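Local coordinates for protein succinate dehydrogenase subunit A (Mycolicibacterium smegmatis, PDB 7D6V) that probably oxidises succinate to fumarate, as the FAD-binding flavoprotein subunit of a succinate dehydrogenase that feeds electrons into the respiratory chain, at residues 20-23 with 24-28; 109-112 with 113-117; 140-143 with 144-147; 161-164 with 165-169. One frame throughout, in Å; residues are numbered along the deposited sequence.

Contact 1 of 4, residues 20-23 with 24-28; sequences GLRA and VIEAR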
loop_
_atom_site.group_PDB
_atom_site.type_symbol
_atom_site.label_atom_id
_atom_site.label_comp_id
_atom_site.label_asym_id
_atom_site.label_seq_id
_atom_site.Cartn_x
_atom_site.Cartn_y
_atom_site.Cartn_z
ATOM N N GLY A 20 -16.904 5.625 5.263
ATOM C CA GLY A 20 -17.497 6.400 4.190
ATOM C C GLY A 20 -17.870 5.553 2.990
ATOM O O GLY A 20 -18.959 5.700 2.432
ATOM N N LEU A 21 -16.980 4.649 2.580
ATOM C CA LEU A 21 -17.277 3.817 1.420
ATOM C C LEU A 21 -18.411 2.842 1.706
ATOM O O LEU A 21 -19.263 2.607 0.839
ATOM C CB LEU A 21 -16.017 3.084 0.968
ATOM C CG LEU A 21 -14.941 4.007 0.389
ATOM C CD1 LEU A 21 -13.812 3.219 -0.238
ATOM C CD2 LEU A 21 -15.551 4.959 -0.620
ATOM N N ARG A 22 -18.456 2.272 2.915
ATOM C CA ARG A 22 -19.566 1.391 3.258
ATOM C C ARG A 22 -20.886 2.152 3.263
ATOM O O ARG A 22 -21.912 1.640 2.792
ATOM C CB ARG A 22 -19.307 0.734 4.614
ATOM C CG ARG A 22 -20.152 -0.495 4.885
ATOM C CD ARG A 22 -20.129 -1.440 3.703
ATOM N NE ARG A 22 -21.103 -2.517 3.836
ATOM C CZ ARG A 22 -22.348 -2.459 3.382
ATOM N NH1 ARG A 22 -23.161 -3.491 3.547
ATOM N NH2 ARG A 22 -22.785 -1.373 2.767
ATOM N N ALA A 23 -20.876 3.387 3.774
ATOM C CA ALA A 23 -22.078 4.213 3.750
ATOM C C ALA A 23 -22.515 4.516 2.325
ATOM O O ALA A 23 -23.713 4.519 2.022
ATOM C CB ALA A 23 -21.839 5.510 4.520
ATOM N N VAL A 24 -21.558 4.793 1.439
ATOM C CA VAL A 24 -21.888 5.071 0.043
ATOM C C VAL A 24 -22.538 3.856 -0.602
ATOM O O VAL A 24 -23.547 3.969 -1.312
ATOM C CB VAL A 24 -20.633 5.512 -0.727
ATOM C CG1 VAL A 24 -20.939 5.642 -2.204
ATOM C CG2 VAL A 24 -20.123 6.815 -0.171
ATOM N N ILE A 25 -21.966 2.674 -0.368
ATOM C CA ILE A 25 -22.530 1.450 -0.934
ATOM C C ILE A 25 -23.951 1.236 -0.429
ATOM O O ILE A 25 -24.865 0.929 -1.205
ATOM C CB ILE A 25 -21.626 0.246 -0.615
ATOM C CG1 ILE A 25 -20.268 0.411 -1.291
ATOM C CG2 ILE A 25 -22.281 -1.046 -1.058
ATOM C CD1 ILE A 25 -19.204 -0.502 -0.755
ATOM N N GLU A 26 -24.166 1.423 0.875
ATOM C CA GLU A 26 -25.498 1.213 1.436
ATOM C C GLU A 26 -26.507 2.212 0.880
ATOM O O GLU A 26 -27.637 1.839 0.528
ATOM C CB GLU A 26 -25.436 1.303 2.960
ATOM C CG GLU A 26 -26.779 1.183 3.648
ATOM C CD GLU A 26 -27.338 -0.223 3.612
ATOM O OE1 GLU A 26 -26.615 -1.148 3.187
ATOM O OE2 GLU A 26 -28.505 -0.405 4.012
ATOM N N ALA A 27 -26.119 3.486 0.789
ATOM C CA ALA A 27 -27.029 4.507 0.285
ATOM C C ALA A 27 -27.381 4.259 -1.175
ATOM O O ALA A 27 -28.524 4.481 -1.589
ATOM C CB ALA A 27 -26.413 5.893 0.464
ATOM N N ARG A 28 -26.412 3.810 -1.976
ATOM C CA ARG A 28 -26.720 3.457 -3.357
ATOM C C ARG A 28 -27.655 2.258 -3.422
ATOM O O ARG A 28 -28.546 2.206 -4.277
ATOM C CB ARG A 28 -25.439 3.177 -4.138
ATOM C CG ARG A 28 -25.639 3.138 -5.647
ATOM C CD ARG A 28 -25.766 1.712 -6.144
ATOM N NE ARG A 28 -25.696 1.611 -7.597
ATOM C CZ ARG A 28 -25.973 0.502 -8.275
ATOM N NH1 ARG A 28 -26.346 -0.591 -7.627
ATOM N NH2 ARG A 28 -25.881 0.486 -9.597
#

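Contact 2 of 4, residues 109-112 with 113-117; sequences DRTK and DGKIS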
loop_
_atom_site.group_PDB
_atom_site.type_symbol
_atom_site.label_atom_id
_atom_site.label_comp_id
_atom_site.label_asym_id
_atom_site.label_seq_id
_atom_site.Cartn_x
_atom_site.Cartn_y
_atom_site.Cartn_z
ATOM N N ASP A 109 -6.783 -14.408 4.552
ATOM C CA ASP A 109 -6.118 -15.679 4.784
ATOM C C ASP A 109 -7.152 -16.745 5.118
ATOM O O ASP A 109 -8.227 -16.453 5.646
ATOM C CB ASP A 109 -5.095 -15.555 5.910
ATOM C CG ASP A 109 -3.864 -14.781 5.495
ATOM O OD1 ASP A 109 -3.215 -14.180 6.373
ATOM O OD2 ASP A 109 -3.544 -14.772 4.290
ATOM N N ARG A 110 -6.825 -17.991 4.800
ATOM C CA ARG A 110 -7.783 -19.081 4.894
ATOM C C ARG A 110 -7.366 -20.085 5.959
ATOM O O ARG A 110 -6.188 -20.201 6.304
ATOM C CB ARG A 110 -7.938 -19.798 3.549
ATOM C CG ARG A 110 -7.943 -18.884 2.340
ATOM C CD ARG A 110 -9.071 -17.869 2.400
ATOM N NE ARG A 110 -10.388 -18.494 2.434
ATOM C CZ ARG A 110 -11.523 -17.821 2.575
ATOM N NH1 ARG A 110 -11.498 -16.505 2.697
ATOM N NH2 ARG A 110 -12.681 -18.461 2.596
ATOM N N THR A 111 -8.356 -20.801 6.485
ATOM C CA THR A 111 -8.122 -21.923 7.375
ATOM C C THR A 111 -8.057 -23.219 6.568
ATOM O O THR A 111 -8.144 -23.222 5.338
ATOM C CB THR A 111 -9.210 -22.000 8.446
ATOM O OG1 THR A 111 -10.452 -22.383 7.844
ATOM C CG2 THR A 111 -9.380 -20.666 9.127
ATOM N N LYS A 112 -7.896 -24.341 7.273
ATOM C CA LYS A 112 -7.860 -25.637 6.603
ATOM C C LYS A 112 -9.213 -26.003 6.007
ATOM O O LYS A 112 -9.268 -26.705 4.992
ATOM C CB LYS A 112 -7.402 -26.719 7.580
ATOM C CG LYS A 112 -6.007 -26.531 8.178
ATOM C CD LYS A 112 -4.882 -26.750 7.169
ATOM C CE LYS A 112 -4.417 -25.462 6.508
ATOM N NZ LYS A 112 -3.253 -25.694 5.613
ATOM N N ASP A 113 -10.307 -25.550 6.617
ATOM C CA ASP A 113 -11.639 -25.807 6.087
ATOM C C ASP A 113 -12.007 -24.888 4.934
ATOM O O ASP A 113 -13.061 -25.084 4.321
ATOM C CB ASP A 113 -12.692 -25.657 7.185
ATOM C CG ASP A 113 -12.326 -26.392 8.451
ATOM O OD1 ASP A 113 -11.852 -27.544 8.356
ATOM O OD2 ASP A 113 -12.516 -25.816 9.541
ATOM N N GLY A 114 -11.181 -23.893 4.632
ATOM C CA GLY A 114 -11.503 -22.935 3.599
ATOM C C GLY A 114 -12.279 -21.730 4.066
ATOM O O GLY A 114 -12.895 -21.052 3.238
ATOM N N LYS A 115 -12.278 -21.444 5.362
ATOM C CA LYS A 115 -12.952 -20.283 5.914
ATOM C C LYS A 115 -11.949 -19.153 6.120
ATOM O O LYS A 115 -10.764 -19.274 5.815
ATOM C CB LYS A 115 -13.653 -20.643 7.224
ATOM C CG LYS A 115 -14.525 -21.870 7.143
ATOM C CD LYS A 115 -15.427 -21.976 8.352
ATOM C CE LYS A 115 -16.328 -23.190 8.252
ATOM N NZ LYS A 115 -17.562 -23.038 9.066
ATOM N N ILE A 116 -12.436 -18.038 6.648
ATOM C CA ILE A 116 -11.584 -16.887 6.916
ATOM C C ILE A 116 -10.782 -17.145 8.185
ATOM O O ILE A 116 -11.333 -17.561 9.210
ATOM C CB ILE A 116 -12.422 -15.605 7.034
ATOM C CG1 ILE A 116 -13.106 -15.292 5.703
ATOM C CG2 ILE A 116 -11.556 -14.441 7.449
ATOM C CD1 ILE A 116 -13.930 -14.031 5.725
ATOM N N SER A 117 -9.476 -16.907 8.115
ATOM C CA SER A 117 -8.594 -17.123 9.253
ATOM C C SER A 117 -8.728 -15.989 10.261
ATOM O O SER A 117 -8.882 -14.823 9.891
ATOM C CB SER A 117 -7.146 -17.240 8.780
ATOM O OG SER A 117 -6.299 -17.668 9.828
#

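Contact 3 of 4, residues 140-143 with 144-147; sequences IIRT and LQQK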
loop_
_atom_site.group_PDB
_atom_site.type_symbol
_atom_site.label_atom_id
_atom_site.label_comp_id
_atom_site.label_asym_id
_atom_site.label_seq_id
_atom_site.Cartn_x
_atom_site.Cartn_y
_atom_site.Cartn_z
ATOM N N ILE A 140 -9.327 -4.004 2.996
ATOM C CA ILE A 140 -10.677 -3.486 3.203
ATOM C C ILE A 140 -10.949 -2.314 2.269
ATOM O O ILE A 140 -11.980 -2.264 1.584
ATOM C CB ILE A 140 -10.872 -3.085 4.675
ATOM C CG1 ILE A 140 -10.935 -4.323 5.560
ATOM C CG2 ILE A 140 -12.129 -2.255 4.843
ATOM C CD1 ILE A 140 -10.679 -4.023 7.004
ATOM N N ILE A 141 -10.025 -1.352 2.224
ATOM C CA ILE A 141 -10.269 -0.147 1.439
ATOM C C ILE A 141 -10.235 -0.454 -0.056
ATOM O O ILE A 141 -11.029 0.097 -0.829
ATOM C CB ILE A 141 -9.283 0.968 1.840
ATOM C CG1 ILE A 141 -9.766 2.322 1.316
ATOM C CG2 ILE A 141 -7.877 0.664 1.368
ATOM C CD1 ILE A 141 -9.106 3.502 1.982
ATOM N N ARG A 142 -9.340 -1.352 -0.489
ATOM C CA ARG A 142 -9.324 -1.766 -1.888
ATOM C C ARG A 142 -10.635 -2.431 -2.269
ATOM O O ARG A 142 -11.197 -2.149 -3.333
ATOM C CB ARG A 142 -8.172 -2.734 -2.141
ATOM C CG ARG A 142 -6.865 -2.093 -2.519
ATOM C CD ARG A 142 -6.900 -1.374 -3.852
ATOM N NE ARG A 142 -5.710 -0.541 -3.967
ATOM C CZ ARG A 142 -5.584 0.649 -3.394
ATOM N NH1 ARG A 142 -6.583 1.154 -2.690
ATOM N NH2 ARG A 142 -4.466 1.338 -3.529
ATOM N N THR A 143 -11.132 -3.324 -1.412
ATOM C CA THR A 143 -12.373 -4.023 -1.706
ATOM C C THR A 143 -13.536 -3.049 -1.816
ATOM O O THR A 143 -14.352 -3.148 -2.739
ATOM C CB THR A 143 -12.642 -5.068 -0.625
ATOM O OG1 THR A 143 -11.450 -5.826 -0.396
ATOM C CG2 THR A 143 -13.731 -6.007 -1.057
ATOM N N LEU A 144 -13.617 -2.089 -0.895
ATOM C CA LEU A 144 -14.710 -1.122 -0.946
ATOM C C LEU A 144 -14.626 -0.241 -2.189
ATOM O O LEU A 144 -15.643 0.009 -2.849
ATOM C CB LEU A 144 -14.711 -0.274 0.323
ATOM C CG LEU A 144 -15.085 -1.027 1.598
ATOM C CD1 LEU A 144 -14.866 -0.152 2.811
ATOM C CD2 LEU A 144 -16.521 -1.506 1.539
ATOM N N GLN A 145 -13.425 0.231 -2.530
ATOM C CA GLN A 145 -13.264 1.073 -3.713
ATOM C C GLN A 145 -13.617 0.315 -4.991
ATOM O O GLN A 145 -14.293 0.852 -5.881
ATOM C CB GLN A 145 -11.833 1.604 -3.759
ATOM C CG GLN A 145 -11.347 2.060 -5.113
ATOM C CD GLN A 145 -9.849 2.257 -5.137
ATOM O OE1 GLN A 145 -9.149 1.865 -4.208
ATOM N NE2 GLN A 145 -9.348 2.870 -6.198
ATOM N N GLN A 146 -13.186 -0.942 -5.092
ATOM C CA GLN A 146 -13.510 -1.734 -6.271
ATOM C C GLN A 146 -14.991 -2.082 -6.324
ATOM O O GLN A 146 -15.555 -2.209 -7.415
ATOM C CB GLN A 146 -12.648 -2.991 -6.300
ATOM C CG GLN A 146 -11.196 -2.702 -6.623
ATOM C CD GLN A 146 -10.272 -3.827 -6.227
ATOM O OE1 GLN A 146 -10.687 -4.790 -5.588
ATOM N NE2 GLN A 146 -9.007 -3.707 -6.598
ATOM N N LYS A 147 -15.643 -2.222 -5.169
ATOM C CA LYS A 147 -17.089 -2.409 -5.157
ATOM C C LYS A 147 -17.806 -1.163 -5.664
ATOM O O LYS A 147 -18.802 -1.264 -6.390
ATOM C CB LYS A 147 -17.552 -2.774 -3.748
ATOM C CG LYS A 147 -19.050 -2.906 -3.592
ATOM C CD LYS A 147 -19.602 -4.012 -4.464
ATOM C CE LYS A 147 -21.091 -4.174 -4.248
ATOM N NZ LYS A 147 -21.693 -5.121 -5.218
#

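Contact 4 of 4, residues 161-164 with 165-169; sequences DYEA and RIRVF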
loop_
_atom_site.group_PDB
_atom_site.type_symbol
_atom_site.label_atom_id
_atom_site.label_comp_id
_atom_site.label_asym_id
_atom_site.label_seq_id
_atom_site.Cartn_x
_atom_site.Cartn_y
_atom_site.Cartn_z
ATOM N N ASP A 161 -24.430 5.840 -17.807
ATOM C CA ASP A 161 -23.516 6.801 -17.206
ATOM C C ASP A 161 -22.892 6.172 -15.971
ATOM O O ASP A 161 -23.608 5.618 -15.133
ATOM C CB ASP A 161 -24.257 8.095 -16.847
ATOM C CG ASP A 161 -23.347 9.156 -16.261
ATOM O OD1 ASP A 161 -22.109 8.990 -16.302
ATOM O OD2 ASP A 161 -23.875 10.168 -15.758
ATOM N N TYR A 162 -21.564 6.260 -15.864
ATOM C CA TYR A 162 -20.883 5.759 -14.673
ATOM C C TYR A 162 -21.341 6.492 -13.421
ATOM O O TYR A 162 -21.613 5.868 -12.391
ATOM C CB TYR A 162 -19.368 5.897 -14.831
ATOM C CG TYR A 162 -18.727 4.917 -15.785
ATOM C CD1 TYR A 162 -18.785 3.552 -15.552
ATOM C CD2 TYR A 162 -18.047 5.361 -16.909
ATOM C CE1 TYR A 162 -18.195 2.655 -16.418
ATOM C CE2 TYR A 162 -17.452 4.475 -17.779
ATOM C CZ TYR A 162 -17.529 3.123 -17.531
ATOM O OH TYR A 162 -16.938 2.238 -18.399
ATOM N N GLU A 163 -21.446 7.818 -13.491
ATOM C CA GLU A 163 -21.783 8.639 -12.336
ATOM C C GLU A 163 -23.265 8.985 -12.283
ATOM O O GLU A 163 -23.635 10.065 -11.814
ATOM C CB GLU A 163 -20.939 9.912 -12.328
ATOM C CG GLU A 163 -19.447 9.655 -12.388
ATOM C CD GLU A 163 -18.667 10.881 -12.800
ATOM O OE1 GLU A 163 -17.450 10.930 -12.533
ATOM O OE2 GLU A 163 -19.274 11.799 -13.390
ATOM N N ALA A 164 -24.122 8.083 -12.760
ATOM C CA ALA A 164 -25.558 8.330 -12.704
ATOM C C ALA A 164 -26.066 8.325 -11.268
ATOM O O ALA A 164 -26.955 9.109 -10.917
ATOM C CB ALA A 164 -26.299 7.292 -13.544
ATOM N N ARG A 165 -25.523 7.448 -10.426
ATOM C CA ARG A 165 -25.926 7.364 -9.030
ATOM C C ARG A 165 -24.803 7.636 -8.043
ATOM O O ARG A 165 -25.081 8.102 -6.940
ATOM C CB ARG A 165 -26.519 5.981 -8.716
ATOM C CG ARG A 165 -27.489 5.441 -9.748
ATOM C CD ARG A 165 -28.612 6.414 -10.037
ATOM N NE ARG A 165 -29.505 6.586 -8.899
ATOM C CZ ARG A 165 -30.574 7.374 -8.908
ATOM N NH1 ARG A 165 -30.881 8.059 -9.999
ATOM N NH2 ARG A 165 -31.338 7.475 -7.829
ATOM N N ILE A 166 -23.552 7.352 -8.396
ATOM C CA ILE A 166 -22.416 7.558 -7.506
ATOM C C ILE A 166 -21.357 8.348 -8.257
ATOM O O ILE A 166 -20.910 7.927 -9.329
ATOM C CB ILE A 166 -21.823 6.234 -7.000
ATOM C CG1 ILE A 166 -22.778 5.539 -6.034
ATOM C CG2 ILE A 166 -20.490 6.478 -6.317
ATOM C CD1 ILE A 166 -22.224 4.249 -5.484
ATOM N N ARG A 167 -20.945 9.478 -7.691
ATOM C CA ARG A 167 -19.823 10.244 -8.206
ATOM C C ARG A 167 -18.819 10.476 -7.088
ATOM O O ARG A 167 -19.198 10.782 -5.956
ATOM C CB ARG A 167 -20.275 11.580 -8.794
ATOM C CG ARG A 167 -19.184 12.296 -9.560
ATOM C CD ARG A 167 -19.720 13.482 -10.322
ATOM N NE ARG A 167 -18.637 14.303 -10.846
ATOM C CZ ARG A 167 -18.813 15.441 -11.505
ATOM N NH1 ARG A 167 -20.036 15.899 -11.726
ATOM N NH2 ARG A 167 -17.766 16.119 -11.945
ATOM N N VAL A 168 -17.538 10.327 -7.411
ATOM C CA VAL A 168 -16.450 10.493 -6.455
ATOM C C VAL A 168 -15.744 11.806 -6.752
ATOM O O VAL A 168 -15.365 12.069 -7.900
ATOM C CB VAL A 168 -15.461 9.316 -6.511
ATOM C CG1 VAL A 168 -14.408 9.460 -5.428
ATOM C CG2 VAL A 168 -16.194 7.997 -6.371
ATOM N N PHE A 169 -15.571 12.630 -5.723
ATOM C CA PHE A 169 -14.857 13.900 -5.817
ATOM C C PHE A 169 -13.621 13.790 -4.931
ATOM O O PHE A 169 -13.650 14.176 -3.762
ATOM C CB PHE A 169 -15.730 15.087 -5.387
ATOM C CG PHE A 169 -17.013 15.229 -6.157
ATOM C CD1 PHE A 169 -17.157 16.233 -7.098
ATOM C CD2 PHE A 169 -18.086 14.390 -5.914
ATOM C CE1 PHE A 169 -18.335 16.382 -7.795
ATOM C CE2 PHE A 169 -19.265 14.534 -6.613
ATOM C CZ PHE A 169 -19.389 15.533 -7.552
#

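Contact 1 of 4, residues 20-23 with 24-28
R22 and E26 stand one turn apart on helix 18-30 and are joined twice. In the backbone, E26 N donates to R22 O at 3.0 Å with an N-H...O angle of 161°. Between the side chains there is a long salt bridge, with R22 NH2 3.9 Å from E26 OE1. The guanidinium and carboxylate planes are 50° apart, so they are not coplanar. R22 has CG anti to its own N, and a bend at chi2 (48°) turns the chain toward E26. This brings NH2 to 3.8 Å from E26 CB, with E26 N in plane at the guanidinium edge. The stronger partner of R22 is E100, which makes a salt bridge to NH1. E26 has further long, weak pairs with R30 and R437.

The same backbone pattern continues on the other sides of the helix. V24 N bonds to G20 O at 2.9 Å. I25 N bonds to L21 O and A27 N to A23 O in the same way. The apolar branches lie along these carbonyls. V24 CG2 is beside G20 O, and I25 CG1 is beside L21 O. I25 CG2 turns the other way and lies 3.9 Å from R22 NH2.

G20 fits the last glycine of a GxGxxG motif, consistent with a Rossmann-type FAD site. The helix is the crossover of the beta-alpha-beta unit made with strands 11-14 and 34-37. V24 and A27 pack on strand 34-37, R22 and E26 face helix 427-448, and L21 and I25 lie against helix 136-159.

Contact 2 of 4, residues 109-112 with 113-117
T111 and K115 hold the tight end of this hairpin. T111 N donates to K115 O at 2.9 Å, and K115 N returns a bond to T111 OG1 at 3.2 Å. The T111 oxygen sits between the backbone N and the carbonyl carbon (chi1 69°), which points the hydroxyl at the turn's amides. There it also takes a weak bond from D113 N. T111 CG2 points the other way and packs 3.6 Å from S117 CA.

The motif is a 3:5 beta hairpin with a type I turn from T111 to G114 and a G1 beta bulge. G114 N bonds to T111 O, and its positive phi of 89° suits glycine. R110 and I116 form the non-hydrogen-bonded antiparallel pair, followed by S117 N to D109 O at 2.8 Å. The R110 chain folds over the hairpin through bends at chi2 and chi3. Its NH2 reaches G114 O at 2.7 Å, while K115 O lies over one guanidinium face. R110 NE and N bond to M131 and Q133 of the iron-sulfur subunit.

The tip is loose by comparison. K112 and D113 are exposed there, and the K112 chain leads away from the turn.

Contact 3 of 4, residues 140-143 with 144-147
I140 and L144 pack one turn apart on helix 136-159, which runs beside the Rossmann-type helix 18-30 of the FAD-binding domain. The apolar contact is simple. The two side chains lie side by side and point the same way, with I140 CG2 4.0 Å from L144 CD1. L144 also packs on L21 and I25 of helix 18-30. I140 also touches L101 of helix 84-102, and I141 comes close to the bound FAD.

The backbone bonds are regular i to i+4 helical bonds. L144 N donates to I140 O at 3.0 Å. Q145 N bonds to I141 O, Q146 N to R142 O and K147 N to T143 O in the same manner.

The polar side chains R142, Q145 and Q146 form a separate patch that meets the iron-sulfur subunit. Q146 OE1 bonds to R143 of that subunit, and Q145 NE2 to its E147. T143 OG1 is held within the chain, by a hydrogen bond to E139 O a turn earlier in the same helix. R142 makes a weak bond from NH1 to G43 O and a weak, long pair with E147 of the iron-sulfur subunit. R142 and Q146 meet at an angle, with guanidinium and amide planes 55° apart. R142 and Q145 run alongside each other, but their flat groups stand almost perpendicular, at 87°. The straight Q145 chain, extended beyond CG, carries OE1 to 3.1 Å from R142 NH1, where the angle is too poor for a hydrogen bond.

Contact 4 of 4, residues 161-164 with 165-169
E163 and R167 meet because E163 extends from the turn and R167 from the strand that follows. E163 has CG anti to its carbonyl carbon (chi1 -55°) and is extended beyond it. R167 has CG anti to its backbone N (chi1 -170°) and is extended as far as NE. The two chains cross. E163 OE2 lies over one face of the R167 guanidinium, toward the NE end, and the two planes are 15° apart. The same oxygen, E163 OE2, is 3.5 Å from R167 CD. On the opposite face of the guanidinium lies F169 CE1.

The backbones also touch. E163 CA makes a CA-H...O contact to I166 O at 3.2 Å. E163 is itself part of a type I beta turn from D161 to A164. D161 OD1 takes a weak bond from E163 N, as in an Asx turn. This turn leads from helix 136-159 into strand 166-169, where I166 faces V24 and R28 of helix 18-30. R113 of the iron-sulfur subunit forms a weak, long pair with E163.

E163 and R167 form a long salt bridge, OE2 to NE 3.6 Å. The oxygen is well out of the guanidinium plane, and no N-H is aimed at it. The attraction is therefore one of charge alone, and it probably contributes little directional hold.

In the fold
Along the chain the contacts come in series, 1 to 4, all within the FAD-binding part of the subunit. Contacts 1, 3 and 4 form one cluster. Contacts 1 and 3 lie on the touching helices 18-30 and 136-159, with centres 11 Å apart. Contact 4 enters strand 166-169, an outermost strand of the five-stranded parallel sheet, and its I166 packs on V24 and R28 of contact 1, centres 13 Å apart. Contact 3 does not touch contact 4, but its helix leads into that strand. Contact 2 stands apart, with its centre 28 Å from contact 1 and 36 Å from contact 4. Contacts 2 and 3 reach the iron-sulfur subunit from separate places, and contact 3 also lies near the FAD through I141.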